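Local coordinates for protein NADP-dependent glyceraldehyde-3-phosphate dehydrogenase (Bacillus halodurans, PDB 3PRL) that probably catalyses the NADP-dependent, non-phosphorylating oxidation of glyceraldehyde 3-phosphate to 3-phosphoglycerate, as a member of the aldehyde dehydrogenase family, at residues Gly41-Leu46 and Gly191-Ile196; Leu76-Ala81 and Thr120-Leu125; Phe185-Gln190 and Ile212-Gly217; Pro265-Asp270 and Ala416-Lys421; Arg298-Asp303 and Ile395-Ala400. All blocks are in the same frame, centred on the assembly; numbering follows the deposited sequence. Where two conformers were deposited one is given.

Contact 1: residues Gly41-Leu46 and Gly191-Ile196; sequences GSIPAL and GSLSGI
Ile43 reaches from strand 39-44 into the start of helix 192-204, and the contact is almost wholly apolar. Its CG2 and CD1 methyls straddle Ser192 CB, each 3.7 Å from that carbon. CG2 also meets Ile196 CD1 at 3.8 Å, the two isoleucine chains crossing obliquely, and Leu193 CD2 at 3.9 Å. With chi1 at 62°, CG1 sits between the backbone N and carbonyl carbon, which lets CD1 run over the serine while CG2 serves the helix's next turn. Cutting Ile43 back to an alanine would probably open a gap between Ser192, Leu193 and Ile196. The strand, within a four-stranded mixed sheet, packs across the first turn of helix 192-204, the helix of the beta-alpha-beta unit 182-214 in the coenzyme-binding domain, close to Lys186 and Thr189, which bind NADP. Backbone geometry explains the glycines: at the angles of Gly41 and Gly191 a CB would press on the preceding carbonyl O, and at Gly41 it would also approach Leu193 CD2. Polar bonds leave the contact: Ser192 OG binds Ala188 O, Ser42 OG binds Asn11, and the Glu98 carboxylate accepts Leu193 N and, weakly, Gly191 N at the helix start.

Contact 2: residues Leu76-Ala81 and Thr120-Leu125; sequences LLYAWA and TADEAL
Tyr78 and Asp122 cross at about a right angle, the phenol reaching over from helix 70-86 to the carboxylate of helix 103-124. The hydroxyl OH of Tyr78, a residue modelled in two conformers, donates to Asp122 OD1 at 2.6 Å, meeting that oxygen almost head-on to its C-O bond, while the ring and carboxylate planes stand 46° apart and OD1 lies near the plane of the ring, at its edge. Between the two helices Ala121 is small enough to let them approach: its CB meets Tyr78 CE1 obliquely at 3.6 Å and Leu77 CD2 at 3.8 Å. Leu77 also brushes Thr120 and continues into helix 167-178 at Ala174 and Val178. A leucine in place of Asp122 would probably leave the Tyr78 hydroxyl without its acceptor and free to turn. Asp122 OD1 also comes close to Asp122 OD2 of the second subunit, a crowding of like charge that may be eased by a long, weak ion pair with Arg126 of that subunit; Arg126 of the second subunit also forms a salt bridge with Glu123. The arrangement is an antiparallel helix pair, axes 169° apart, at a subunit interface of the tetramer.

Contact 3: residues Phe185-Gln190 and Ile212-Gly217; sequences FKPATQ and IQVVTG
Phe185 is gripped through both its backbone polar atoms by the strand beside it: its N donates to Gln213 O and its O accepts from Val215 N, each at 2.7 Å and nearly straight at 166°. This is the bonding of parallel strands, one residue of the first strand spanning the two that flank Val214. Around it the side chains close in. Phe185 CB meets Ile212 CD1 at 3.9 Å, and Pro187 CD stands 3.9 Å above the Phe185 ring plane, over its centre, so the proline covers one face of the ring. Pro187 CG also approaches Thr216 CG2 at 4.0 Å. Lys186 packs its CB on Val215 CG2 (3.6 Å); the path of its chain beyond is doubtful, because CD sits too close to Val215 O, but as modelled NZ makes a weak bond to Pro187 O. In the next shell, Thr216 OG1 binds Pro44 O, Ser192 lies beside Lys186 and Pro187, and Val199 of helix 192-204 covers Phe185 and Val214, completing a Rossmann-like beta-alpha-beta crossover. Lys186 and Thr189 bind NADP: the strand pair sets the first, and the loop after it the second, where an amine and a hydroxyl could meet polar groups of the coenzyme.

Contact 4: residues Pro265-Asp270 and Ala416-Lys421; sequences PAIVLD and ASIFTK
The Phe419 ring presents its edge to Ile267 O, which lies in the ring plane 3.3 Å from Phe419 CD2, while Ala266 CB and Val268 CG2 approach obliquely. The puckered ring of Pro265 rests its CG on Ala416 CB at 3.7 Å. These groups belong to neighbouring parallel strands, axes 9° apart, in the mixed sheet of the family's catalytic domain. Phe419 holds CG beside its backbone N (chi1 -68°), which sets the ring edge against the same carbonyl that takes its N-H: Phe419 N to Ile267 O is 2.7 Å. Three further bonds continue the zigzag, from Ser417 N to Pro265 O, Ile267 N to Ser417 O and Leu269 N to Phe419 O, and Pro265, lacking an N-H, can serve only as acceptor.

Ala266, Val268, Ser417 and Phe419 share one face of the sheet. Thr277 and Ile281 of helix 274-286 pack there on Ala266, Val268 and Phe419, whereas Ser417 OG bonds to Ala442 O; alanine suits the place beside the broad ring. On the other face Ile267 and Ile418 run side by side and point the same way, meeting CD1 to CD1 at 3.6 Å, with Ile429 of helix 423-431 against Ile418. Beyond the strand ends Leu269 and Thr420 lie likewise alongside. Here Leu269 CD1 is 3.9 Å from Thr420 CG2, and the buried Thr420 OG1 has no partner in the model.

Contact 5: residues Arg298-Asp303 and Ile395-Ala400; sequences RVFVQD and IRVKDA
Phe300 and Ile395 turn alike about their first torsions, -58° and -64°: Phe300 CG and Ile395 CG1 both lie anti to the carbonyl carbon, which leaves Ile395 CG2 to meet the ring, and the two side chains run side by side in the same direction. Phe300 CD1 meets Ile395 CG2 at 3.8 Å, while Phe300 CE1 meets Ile395 CD1 at 3.9 Å. Val397 crosses from the next position on that face and puts CG2 at the ring edge, 3.6 Å from Phe300 CD1. The strands are parallel neighbours in the catalytic-domain sheet, with a 33° angle between their axes. Val301 bonds both ways across it: its N reaches Ile395 O, almost in line with the carbonyl, whereas its O takes Val397 N from above the carbonyl plane, at 2.8 Å. Beta-branched residues suit these extended backbones. Phe300 is backed by Ala403 and Leu406 of helix 400-409, and Val301, on the other face, by Ala306 and Leu309 of helix 303-317. Arg396 shares that second face and ends in a salt bridge with Asp307.

Where the strands give way to helices the contact becomes polar. Asp399 caps the following helix, its OD1 accepting Glu402 N. Asp303 N makes a weak bond to Val397 O, and Asp303 OD2 lies 3.5 Å from Lys398 CG, touching the aliphatic part of the lysine.

Overall arrangement
The contacts form two clusters on opposite sides of the chain's centre, with contact 2 apart from both. Contact 1 uses helix 192-204, which connects the two strands of contact 3; their centres are 7 Å apart, and they are stitched by Pro44 O to Thr216 OG1 (2.7 Å) and Leu46 N to Thr216 O (3.0 Å). Lys186 and Thr189 of contact 3 belong to the NADP site, which is empty in this chain. Contacts 4 and 5, centres 9 Å apart, lie in one sheet, strand 264-268 pairing with 296-302 through Ala266 O and Phe300 N (2.8 Å). Contact 2 is about 22 Å from contact 3 between centres, and its Thr120 side chain lies about 12 Å from that of Glu259, the predicted active-site residue.

Contact 1: residues Gly41-Leu46 and Gly191-Ile196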
# COMPACT_ATOMS: atom_id res chain seq x y z
N GLY D 41 -30.59 -18.21 -33.10
CA GLY D 41 -31.65 -17.91 -32.16
C GLY D 41 -31.96 -16.44 -32.25
O GLY D 41 -31.66 -15.79 -33.26
N SER D 42 -32.57 -15.92 -31.19
CA SER D 42 -32.99 -14.53 -31.14
C SER D 42 -32.83 -13.95 -29.73
O SER D 42 -32.70 -14.69 -28.75
CB SER D 42 -34.43 -14.40 -31.61
OG SER D 42 -35.27 -15.26 -30.87
N ILE D 43 -32.83 -12.62 -29.65
CA ILE D 43 -32.88 -11.92 -28.37
C ILE D 43 -34.08 -10.97 -28.36
O ILE D 43 -34.53 -10.55 -29.43
CB ILE D 43 -31.57 -11.14 -28.06
CG1 ILE D 43 -31.32 -10.05 -29.11
CG2 ILE D 43 -30.40 -12.12 -27.94
CD1 ILE D 43 -30.25 -9.08 -28.73
N PRO D 44 -34.60 -10.64 -27.17
CA PRO D 44 -35.72 -9.69 -27.13
C PRO D 44 -35.23 -8.26 -27.39
O PRO D 44 -34.20 -7.84 -26.85
CB PRO D 44 -36.23 -9.82 -25.69
CG PRO D 44 -35.54 -11.03 -25.10
CD PRO D 44 -34.25 -11.13 -25.82
N ALA D 45 -35.96 -7.53 -28.23
CA ALA D 45 -35.72 -6.10 -28.42
C ALA D 45 -36.57 -5.33 -27.42
O ALA D 45 -37.79 -5.29 -27.54
CB ALA D 45 -36.05 -5.69 -29.85
N LEU D 46 -35.91 -4.72 -26.44
CA LEU D 46 -36.60 -4.11 -25.30
C LEU D 46 -37.00 -2.66 -25.55
O LEU D 46 -36.43 -1.99 -26.42
CB LEU D 46 -35.76 -4.19 -24.01
CG LEU D 46 -35.68 -5.51 -23.23
CD1 LEU D 46 -34.89 -5.33 -21.93
CD2 LEU D 46 -37.07 -6.10 -22.94
N GLY D 191 -23.28 -11.29 -30.05
CA GLY D 191 -22.62 -11.66 -28.78
C GLY D 191 -23.63 -11.74 -27.63
O GLY D 191 -23.33 -12.30 -26.57
N SER D 192 -24.81 -11.19 -27.85
CA SER D 192 -25.86 -11.25 -26.83
C SER D 192 -26.25 -12.68 -26.38
O SER D 192 -26.57 -12.88 -25.21
CB SER D 192 -27.09 -10.49 -27.31
OG SER D 192 -26.80 -9.10 -27.39
N LEU D 193 -26.23 -13.67 -27.29
CA LEU D 193 -26.54 -15.05 -26.86
C LEU D 193 -25.49 -15.62 -25.91
O LEU D 193 -25.84 -16.27 -24.91
CB LEU D 193 -26.74 -16.02 -28.03
CG LEU D 193 -27.66 -15.72 -29.21
CD1 LEU D 193 -27.38 -16.75 -30.29
CD2 LEU D 193 -29.15 -15.75 -28.81
N SER D 194 -24.21 -15.43 -26.25
CA SER D 194 -23.11 -15.89 -25.40
C SER D 194 -23.14 -15.18 -24.04
O SER D 194 -23.03 -15.83 -23.02
CB SER D 194 -21.75 -15.72 -26.08
OG SER D 194 -21.66 -16.50 -27.26
N GLY D 195 -23.30 -13.86 -24.04
CA GLY D 195 -23.49 -13.12 -22.79
C GLY D 195 -24.72 -13.56 -21.98
O GLY D 195 -24.68 -13.54 -20.75
N ILE D 196 -25.81 -13.94 -22.65
CA ILE D 196 -26.99 -14.40 -21.90
C ILE D 196 -26.65 -15.71 -21.19
O ILE D 196 -26.86 -15.84 -19.98
CB ILE D 196 -28.30 -14.46 -22.74
CG1 ILE D 196 -28.74 -13.05 -23.19
CG2 ILE D 196 -29.42 -15.06 -21.95
CD1 ILE D 196 -29.77 -13.06 -24.36

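Contact 2: residues Leu76-Ala81 and Thr120-Leu125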
# COMPACT_ATOMS: atom_id res chain seq x y z
N LEU D 76 -20.36 -15.93 -4.32
CA LEU D 76 -21.17 -15.90 -5.54
C LEU D 76 -20.30 -15.88 -6.78
O LEU D 76 -20.63 -16.50 -7.79
CB LEU D 76 -22.15 -14.72 -5.54
CG LEU D 76 -23.04 -14.54 -6.80
CD1 LEU D 76 -23.93 -15.77 -7.08
CD2 LEU D 76 -23.88 -13.25 -6.76
N LEU D 77 -19.19 -15.16 -6.71
CA LEU D 77 -18.28 -15.08 -7.84
C LEU D 77 -17.62 -16.43 -8.08
O LEU D 77 -17.67 -16.92 -9.20
CB LEU D 77 -17.24 -13.96 -7.65
CG LEU D 77 -17.61 -12.59 -8.25
CD1 LEU D 77 -18.89 -12.00 -7.67
CD2 LEU D 77 -16.44 -11.60 -8.12
N TYR D 78 -17.04 -17.01 -7.03
CA TYR D 78 -16.46 -18.35 -7.06
C TYR D 78 -17.44 -19.32 -7.72
O TYR D 78 -17.07 -20.04 -8.64
CB TYR D 78 -16.13 -18.85 -5.64
CG TYR D 78 -15.02 -18.12 -4.89
CD1 TYR D 78 -14.06 -17.39 -5.56
CD2 TYR D 78 -14.92 -18.22 -3.50
CE1 TYR D 78 -13.04 -16.74 -4.88
CE2 TYR D 78 -13.91 -17.57 -2.81
CZ TYR D 78 -12.97 -16.83 -3.50
OH TYR D 78 -11.96 -16.18 -2.83
N ALA D 79 -18.68 -19.32 -7.24
CA ALA D 79 -19.74 -20.23 -7.74
C ALA D 79 -20.03 -20.02 -9.22
O ALA D 79 -20.19 -20.99 -9.98
CB ALA D 79 -21.03 -20.07 -6.94
N TRP D 80 -20.06 -18.76 -9.63
CA TRP D 80 -20.29 -18.41 -11.03
C TRP D 80 -19.14 -18.92 -11.87
O TRP D 80 -19.35 -19.51 -12.92
CB TRP D 80 -20.44 -16.89 -11.13
CG TRP D 80 -20.63 -16.32 -12.50
CD1 TRP D 80 -21.19 -16.93 -13.59
CD2 TRP D 80 -20.32 -14.99 -12.90
NE1 TRP D 80 -21.22 -16.06 -14.65
CE2 TRP D 80 -20.69 -14.86 -14.26
CE3 TRP D 80 -19.77 -13.88 -12.25
CZ2 TRP D 80 -20.52 -13.67 -14.97
CZ3 TRP D 80 -19.59 -12.71 -12.95
CH2 TRP D 80 -19.97 -12.61 -14.30
N ALA D 81 -17.91 -18.69 -11.40
CA ALA D 81 -16.69 -19.12 -12.09
C ALA D 81 -16.69 -20.63 -12.29
O ALA D 81 -16.38 -21.11 -13.39
CB ALA D 81 -15.48 -18.69 -11.34
N THR D 120 -10.53 -11.64 -9.31
CA THR D 120 -11.30 -10.44 -8.97
C THR D 120 -11.95 -10.60 -7.60
O THR D 120 -11.91 -9.67 -6.78
CB THR D 120 -12.43 -10.17 -10.04
OG1 THR D 120 -11.86 -9.81 -11.30
CG2 THR D 120 -13.36 -9.06 -9.62
N ALA D 121 -12.62 -11.73 -7.39
CA ALA D 121 -13.18 -12.07 -6.06
C ALA D 121 -12.14 -11.96 -4.94
O ALA D 121 -12.38 -11.25 -3.95
CB ALA D 121 -13.80 -13.44 -6.07
N ASP D 122 -11.00 -12.64 -5.09
CA ASP D 122 -9.92 -12.62 -4.06
C ASP D 122 -9.37 -11.19 -3.88
O ASP D 122 -9.00 -10.79 -2.78
CB ASP D 122 -8.74 -13.55 -4.39
CG ASP D 122 -9.14 -14.91 -4.95
OD1 ASP D 122 -10.02 -15.58 -4.38
OD2 ASP D 122 -8.52 -15.35 -5.96
N GLU D 123 -9.27 -10.45 -4.98
CA GLU D 123 -8.76 -9.08 -4.91
C GLU D 123 -9.68 -8.16 -4.11
O GLU D 123 -9.21 -7.24 -3.42
CB GLU D 123 -8.49 -8.51 -6.30
CG GLU D 123 -7.63 -7.25 -6.32
CD GLU D 123 -6.17 -7.50 -5.92
OE1 GLU D 123 -5.65 -6.74 -5.09
OE2 GLU D 123 -5.55 -8.44 -6.43
N ALA D 124 -10.98 -8.43 -4.17
CA ALA D 124 -11.95 -7.64 -3.41
C ALA D 124 -11.80 -7.87 -1.90
O ALA D 124 -11.86 -6.91 -1.11
CB ALA D 124 -13.36 -7.93 -3.86
N LEU D 125 -11.58 -9.12 -1.52
CA LEU D 125 -11.28 -9.49 -0.13
C LEU D 125 -10.10 -8.71 0.45
O LEU D 125 -9.93 -8.64 1.67
CB LEU D 125 -10.94 -10.97 -0.05
CG LEU D 125 -12.03 -12.04 -0.05
CD1 LEU D 125 -11.37 -13.37 0.24
CD2 LEU D 125 -13.16 -11.73 0.96

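Contact 3: residues Phe185-Gln190 and Ile212-Gly217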
# COMPACT_ATOMS: atom_id res chain seq x y z
N PHE D 185 -26.61 -4.89 -17.52
CA PHE D 185 -25.74 -5.49 -18.53
C PHE D 185 -26.34 -5.38 -19.94
O PHE D 185 -27.42 -5.94 -20.21
CB PHE D 185 -25.47 -6.96 -18.21
CG PHE D 185 -24.61 -7.69 -19.25
CD1 PHE D 185 -23.52 -7.05 -19.86
CD2 PHE D 185 -24.88 -9.02 -19.59
CE1 PHE D 185 -22.74 -7.70 -20.81
CE2 PHE D 185 -24.08 -9.69 -20.54
CZ PHE D 185 -23.01 -9.03 -21.15
N LYS D 186 -25.64 -4.68 -20.82
CA LYS D 186 -26.02 -4.61 -22.26
C LYS D 186 -24.95 -5.21 -23.16
O LYS D 186 -23.97 -4.53 -23.47
CB LYS D 186 -26.34 -3.16 -22.68
CG LYS D 186 -26.75 -2.97 -24.19
CD LYS D 186 -27.66 -4.10 -24.70
CE LYS D 186 -27.55 -4.33 -26.21
NZ LYS D 186 -27.81 -5.77 -26.56
N PRO D 187 -25.13 -6.48 -23.61
CA PRO D 187 -24.14 -7.07 -24.53
C PRO D 187 -24.20 -6.45 -25.91
O PRO D 187 -25.22 -5.89 -26.27
CB PRO D 187 -24.59 -8.54 -24.63
CG PRO D 187 -26.00 -8.56 -24.22
CD PRO D 187 -26.18 -7.45 -23.23
N ALA D 188 -23.12 -6.53 -26.68
CA ALA D 188 -23.25 -6.28 -28.11
C ALA D 188 -24.30 -7.26 -28.63
O ALA D 188 -24.37 -8.42 -28.18
CB ALA D 188 -21.93 -6.50 -28.81
N THR D 189 -25.14 -6.81 -29.56
CA THR D 189 -26.21 -7.67 -30.07
C THR D 189 -25.64 -8.93 -30.72
O THR D 189 -26.13 -10.05 -30.50
CB THR D 189 -27.18 -6.90 -31.01
OG1 THR D 189 -28.01 -6.04 -30.22
CG2 THR D 189 -28.11 -7.88 -31.79
N GLN D 190 -24.59 -8.75 -31.52
CA GLN D 190 -23.81 -9.89 -31.96
C GLN D 190 -22.89 -10.26 -30.79
O GLN D 190 -21.88 -9.60 -30.55
CB GLN D 190 -23.03 -9.57 -33.24
CG GLN D 190 -22.69 -10.81 -34.09
CD GLN D 190 -23.92 -11.55 -34.60
OE1 GLN D 190 -24.87 -10.92 -35.08
NE2 GLN D 190 -23.91 -12.88 -34.51
N ILE D 212 -28.03 -8.41 -11.00
CA ILE D 212 -27.73 -8.45 -12.42
C ILE D 212 -29.04 -8.40 -13.22
O ILE D 212 -29.95 -9.22 -13.02
CB ILE D 212 -26.89 -9.72 -12.80
CG1 ILE D 212 -26.59 -9.77 -14.32
CG2 ILE D 212 -27.55 -11.01 -12.32
CD1 ILE D 212 -25.54 -8.75 -14.78
N GLN D 213 -29.13 -7.40 -14.10
CA GLN D 213 -30.21 -7.28 -15.08
C GLN D 213 -29.58 -7.28 -16.48
O GLN D 213 -28.53 -6.67 -16.69
CB GLN D 213 -31.00 -5.99 -14.86
CG GLN D 213 -31.32 -5.70 -13.39
CD GLN D 213 -32.53 -6.45 -12.87
OE1 GLN D 213 -32.63 -7.69 -13.01
NE2 GLN D 213 -33.47 -5.72 -12.27
N VAL D 214 -30.21 -8.00 -17.41
CA VAL D 214 -29.74 -8.00 -18.81
C VAL D 214 -30.67 -7.15 -19.66
O VAL D 214 -31.88 -7.37 -19.68
CB VAL D 214 -29.64 -9.42 -19.43
CG1 VAL D 214 -29.00 -9.36 -20.83
CG2 VAL D 214 -28.88 -10.36 -18.51
N VAL D 215 -30.12 -6.14 -20.32
CA VAL D 215 -30.91 -5.33 -21.22
C VAL D 215 -30.45 -5.61 -22.63
O VAL D 215 -29.29 -5.48 -22.94
CB VAL D 215 -30.86 -3.81 -20.88
CG1 VAL D 215 -31.65 -3.54 -19.59
CG2 VAL D 215 -29.42 -3.29 -20.76
N THR D 216 -31.38 -6.04 -23.48
CA THR D 216 -31.10 -6.22 -24.88
C THR D 216 -32.08 -5.41 -25.71
O THR D 216 -33.20 -5.15 -25.30
CB THR D 216 -31.13 -7.72 -25.31
OG1 THR D 216 -32.40 -8.29 -24.95
CG2 THR D 216 -30.00 -8.50 -24.65
N GLY D 217 -31.63 -5.00 -26.89
CA GLY D 217 -32.42 -4.14 -27.72
C GLY D 217 -31.56 -3.65 -28.84
O GLY D 217 -30.33 -3.74 -28.78

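Contact 4: residues Pro265-Asp270 and Ala416-Lys421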
# COMPACT_ATOMS: atom_id res chain seq x y z
N PRO D 265 1.67 -0.01 -32.74
CA PRO D 265 2.83 -0.19 -33.61
C PRO D 265 3.76 -1.28 -33.13
O PRO D 265 3.86 -1.54 -31.92
CB PRO D 265 3.55 1.16 -33.52
CG PRO D 265 3.15 1.70 -32.15
CD PRO D 265 1.74 1.24 -31.95
N ALA D 266 4.43 -1.92 -34.07
CA ALA D 266 5.55 -2.77 -33.75
C ALA D 266 6.76 -2.01 -34.25
O ALA D 266 6.82 -1.61 -35.40
CB ALA D 266 5.43 -4.09 -34.47
N ILE D 267 7.71 -1.77 -33.34
CA ILE D 267 8.95 -1.10 -33.72
C ILE D 267 10.07 -2.14 -33.72
O ILE D 267 10.28 -2.82 -32.71
CB ILE D 267 9.26 0.08 -32.78
CG1 ILE D 267 8.05 1.04 -32.77
CG2 ILE D 267 10.55 0.76 -33.18
CD1 ILE D 267 8.21 2.30 -31.92
N VAL D 268 10.74 -2.27 -34.86
CA VAL D 268 11.82 -3.24 -35.05
C VAL D 268 13.13 -2.51 -35.41
O VAL D 268 13.27 -1.97 -36.52
CB VAL D 268 11.45 -4.30 -36.11
CG1 VAL D 268 12.28 -5.55 -35.93
CG2 VAL D 268 9.96 -4.66 -36.03
N LEU D 269 14.06 -2.45 -34.46
CA LEU D 269 15.37 -1.83 -34.68
C LEU D 269 16.40 -2.83 -35.24
O LEU D 269 16.13 -4.03 -35.28
CB LEU D 269 15.89 -1.17 -33.39
CG LEU D 269 15.09 -0.00 -32.81
CD1 LEU D 269 15.74 0.56 -31.54
CD2 LEU D 269 14.86 1.09 -33.86
N ASP D 270 17.56 -2.32 -35.66
CA ASP D 270 18.62 -3.12 -36.31
C ASP D 270 19.09 -4.35 -35.52
O ASP D 270 19.30 -5.43 -36.10
CB ASP D 270 19.79 -2.19 -36.69
CG ASP D 270 21.13 -2.91 -36.82
OD1 ASP D 270 21.18 -4.14 -37.08
OD2 ASP D 270 22.17 -2.23 -36.67
N ALA D 416 1.92 -0.71 -27.46
CA ALA D 416 3.00 -0.76 -28.47
C ALA D 416 4.06 -1.79 -28.13
O ALA D 416 4.22 -2.17 -26.97
CB ALA D 416 3.66 0.63 -28.62
N SER D 417 4.79 -2.23 -29.16
CA SER D 417 5.95 -3.11 -29.00
C SER D 417 7.25 -2.46 -29.49
O SER D 417 7.25 -1.80 -30.54
CB SER D 417 5.72 -4.41 -29.78
OG SER D 417 4.51 -5.04 -29.45
N ILE D 418 8.35 -2.63 -28.74
CA ILE D 418 9.70 -2.31 -29.23
C ILE D 418 10.53 -3.60 -29.30
O ILE D 418 10.54 -4.40 -28.36
CB ILE D 418 10.48 -1.27 -28.33
CG1 ILE D 418 9.55 -0.20 -27.73
CG2 ILE D 418 11.67 -0.64 -29.11
CD1 ILE D 418 8.85 0.68 -28.74
N PHE D 419 11.21 -3.80 -30.43
CA PHE D 419 12.04 -4.98 -30.65
C PHE D 419 13.53 -4.62 -30.86
O PHE D 419 13.89 -3.86 -31.76
CB PHE D 419 11.50 -5.78 -31.83
CG PHE D 419 10.16 -6.43 -31.56
CD1 PHE D 419 10.09 -7.69 -30.97
CD2 PHE D 419 8.97 -5.78 -31.91
CE1 PHE D 419 8.86 -8.30 -30.72
CE2 PHE D 419 7.73 -6.38 -31.66
CZ PHE D 419 7.67 -7.64 -31.06
N THR D 420 14.37 -5.17 -29.98
CA THR D 420 15.76 -4.74 -29.80
C THR D 420 16.44 -5.70 -28.85
O THR D 420 15.79 -6.33 -28.01
CB THR D 420 15.84 -3.37 -29.08
OG1 THR D 420 14.63 -2.63 -29.29
CG2 THR D 420 17.02 -2.56 -29.57
N LYS D 421 17.76 -5.82 -28.95
CA LYS D 421 18.53 -6.50 -27.91
C LYS D 421 18.99 -5.48 -26.88
O LYS D 421 19.41 -5.84 -25.78
CB LYS D 421 19.74 -7.24 -28.49
CG LYS D 421 19.43 -8.14 -29.69
CD LYS D 421 18.74 -9.43 -29.32
CE LYS D 421 19.10 -10.51 -30.33
NZ LYS D 421 18.93 -11.87 -29.77

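Contact 5: residues Arg298-Asp303 and Ile395-Ala400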
# COMPACT_ATOMS: atom_id res chain seq x y z
N ARG D 298 0.59 -2.19 -37.16
CA ARG D 298 1.54 -1.30 -37.82
C ARG D 298 2.95 -1.79 -37.54
O ARG D 298 3.31 -1.97 -36.37
CB ARG D 298 1.45 0.10 -37.22
CG ARG D 298 0.54 1.09 -37.90
CD ARG D 298 0.88 2.50 -37.40
NE ARG D 298 0.51 2.73 -36.00
CZ ARG D 298 0.55 3.93 -35.40
NH1 ARG D 298 0.93 5.01 -36.09
NH2 ARG D 298 0.18 4.05 -34.13
N VAL D 299 3.76 -2.00 -38.57
CA VAL D 299 5.17 -2.27 -38.34
C VAL D 299 6.05 -1.14 -38.85
O VAL D 299 6.17 -0.93 -40.05
CB VAL D 299 5.66 -3.60 -38.96
CG1 VAL D 299 7.13 -3.83 -38.62
CG2 VAL D 299 4.80 -4.78 -38.50
N PHE D 300 6.67 -0.41 -37.93
CA PHE D 300 7.78 0.48 -38.29
C PHE D 300 9.06 -0.34 -38.17
O PHE D 300 9.46 -0.70 -37.06
CB PHE D 300 7.85 1.69 -37.36
CG PHE D 300 6.60 2.52 -37.33
CD1 PHE D 300 6.26 3.36 -38.39
CD2 PHE D 300 5.77 2.49 -36.21
CE1 PHE D 300 5.12 4.14 -38.34
CE2 PHE D 300 4.61 3.27 -36.16
CZ PHE D 300 4.29 4.09 -37.22
N VAL D 301 9.70 -0.65 -39.30
CA VAL D 301 10.91 -1.47 -39.29
C VAL D 301 12.11 -0.72 -39.89
O VAL D 301 12.00 -0.14 -40.97
CB VAL D 301 10.70 -2.84 -40.02
CG1 VAL D 301 10.31 -2.66 -41.47
CG2 VAL D 301 11.94 -3.72 -39.90
N GLN D 302 13.24 -0.75 -39.19
CA GLN D 302 14.44 -0.06 -39.67
C GLN D 302 14.87 -0.61 -41.02
O GLN D 302 14.74 -1.80 -41.28
CB GLN D 302 15.58 -0.18 -38.65
CG GLN D 302 16.52 1.01 -38.70
CD GLN D 302 17.74 0.82 -37.84
OE1 GLN D 302 17.74 1.20 -36.67
NE2 GLN D 302 18.79 0.25 -38.41
N ASP D 303 15.36 0.27 -41.89
CA ASP D 303 15.74 -0.11 -43.26
C ASP D 303 16.80 -1.22 -43.35
O ASP D 303 16.66 -2.14 -44.16
CB ASP D 303 16.14 1.11 -44.11
CG ASP D 303 17.03 2.09 -43.37
OD1 ASP D 303 18.25 1.82 -43.21
OD2 ASP D 303 16.52 3.16 -42.99
N ILE D 395 5.90 -0.56 -42.50
CA ILE D 395 6.35 0.78 -42.80
C ILE D 395 7.86 0.83 -42.64
O ILE D 395 8.39 0.63 -41.55
CB ILE D 395 5.60 1.86 -41.96
CG1 ILE D 395 4.11 1.87 -42.31
CG2 ILE D 395 6.21 3.24 -42.18
CD1 ILE D 395 3.22 2.62 -41.33
N ARG D 396 8.55 1.03 -43.76
CA ARG D 396 10.00 1.03 -43.75
C ARG D 396 10.48 2.36 -43.18
O ARG D 396 10.15 3.43 -43.69
CB ARG D 396 10.58 0.76 -45.15
CG ARG D 396 9.68 -0.06 -46.08
CD ARG D 396 10.47 -0.99 -46.99
NE ARG D 396 10.49 -2.37 -46.48
CZ ARG D 396 11.28 -3.33 -46.93
NH1 ARG D 396 12.16 -3.10 -47.89
NH2 ARG D 396 11.22 -4.54 -46.39
N VAL D 397 11.22 2.29 -42.09
CA VAL D 397 11.64 3.48 -41.35
C VAL D 397 13.18 3.57 -41.30
O VAL D 397 13.86 2.58 -41.55
CB VAL D 397 10.98 3.47 -39.94
CG1 VAL D 397 11.51 4.58 -39.08
CG2 VAL D 397 9.48 3.59 -40.06
N LYS D 398 13.71 4.76 -40.98
CA LYS D 398 15.15 4.96 -40.89
C LYS D 398 15.70 4.68 -39.49
O LYS D 398 16.76 4.08 -39.35
CB LYS D 398 15.53 6.39 -41.31
CG LYS D 398 16.86 6.49 -42.09
CD LYS D 398 17.64 7.78 -41.78
CE LYS D 398 16.79 9.06 -41.94
NZ LYS D 398 17.45 10.26 -41.35
N ASP D 399 14.99 5.13 -38.46
CA ASP D 399 15.45 4.97 -37.10
C ASP D 399 14.30 4.88 -36.10
O ASP D 399 13.12 4.91 -36.49
CB ASP D 399 16.42 6.10 -36.72
CG ASP D 399 15.87 7.48 -37.04
OD1 ASP D 399 14.64 7.67 -37.03
OD2 ASP D 399 16.68 8.39 -37.29
N ALA D 400 14.64 4.75 -34.82
CA ALA D 400 13.65 4.75 -33.75
C ALA D 400 12.95 6.11 -33.71
O ALA D 400 11.75 6.18 -33.48
CB ALA D 400 14.31 4.44 -32.40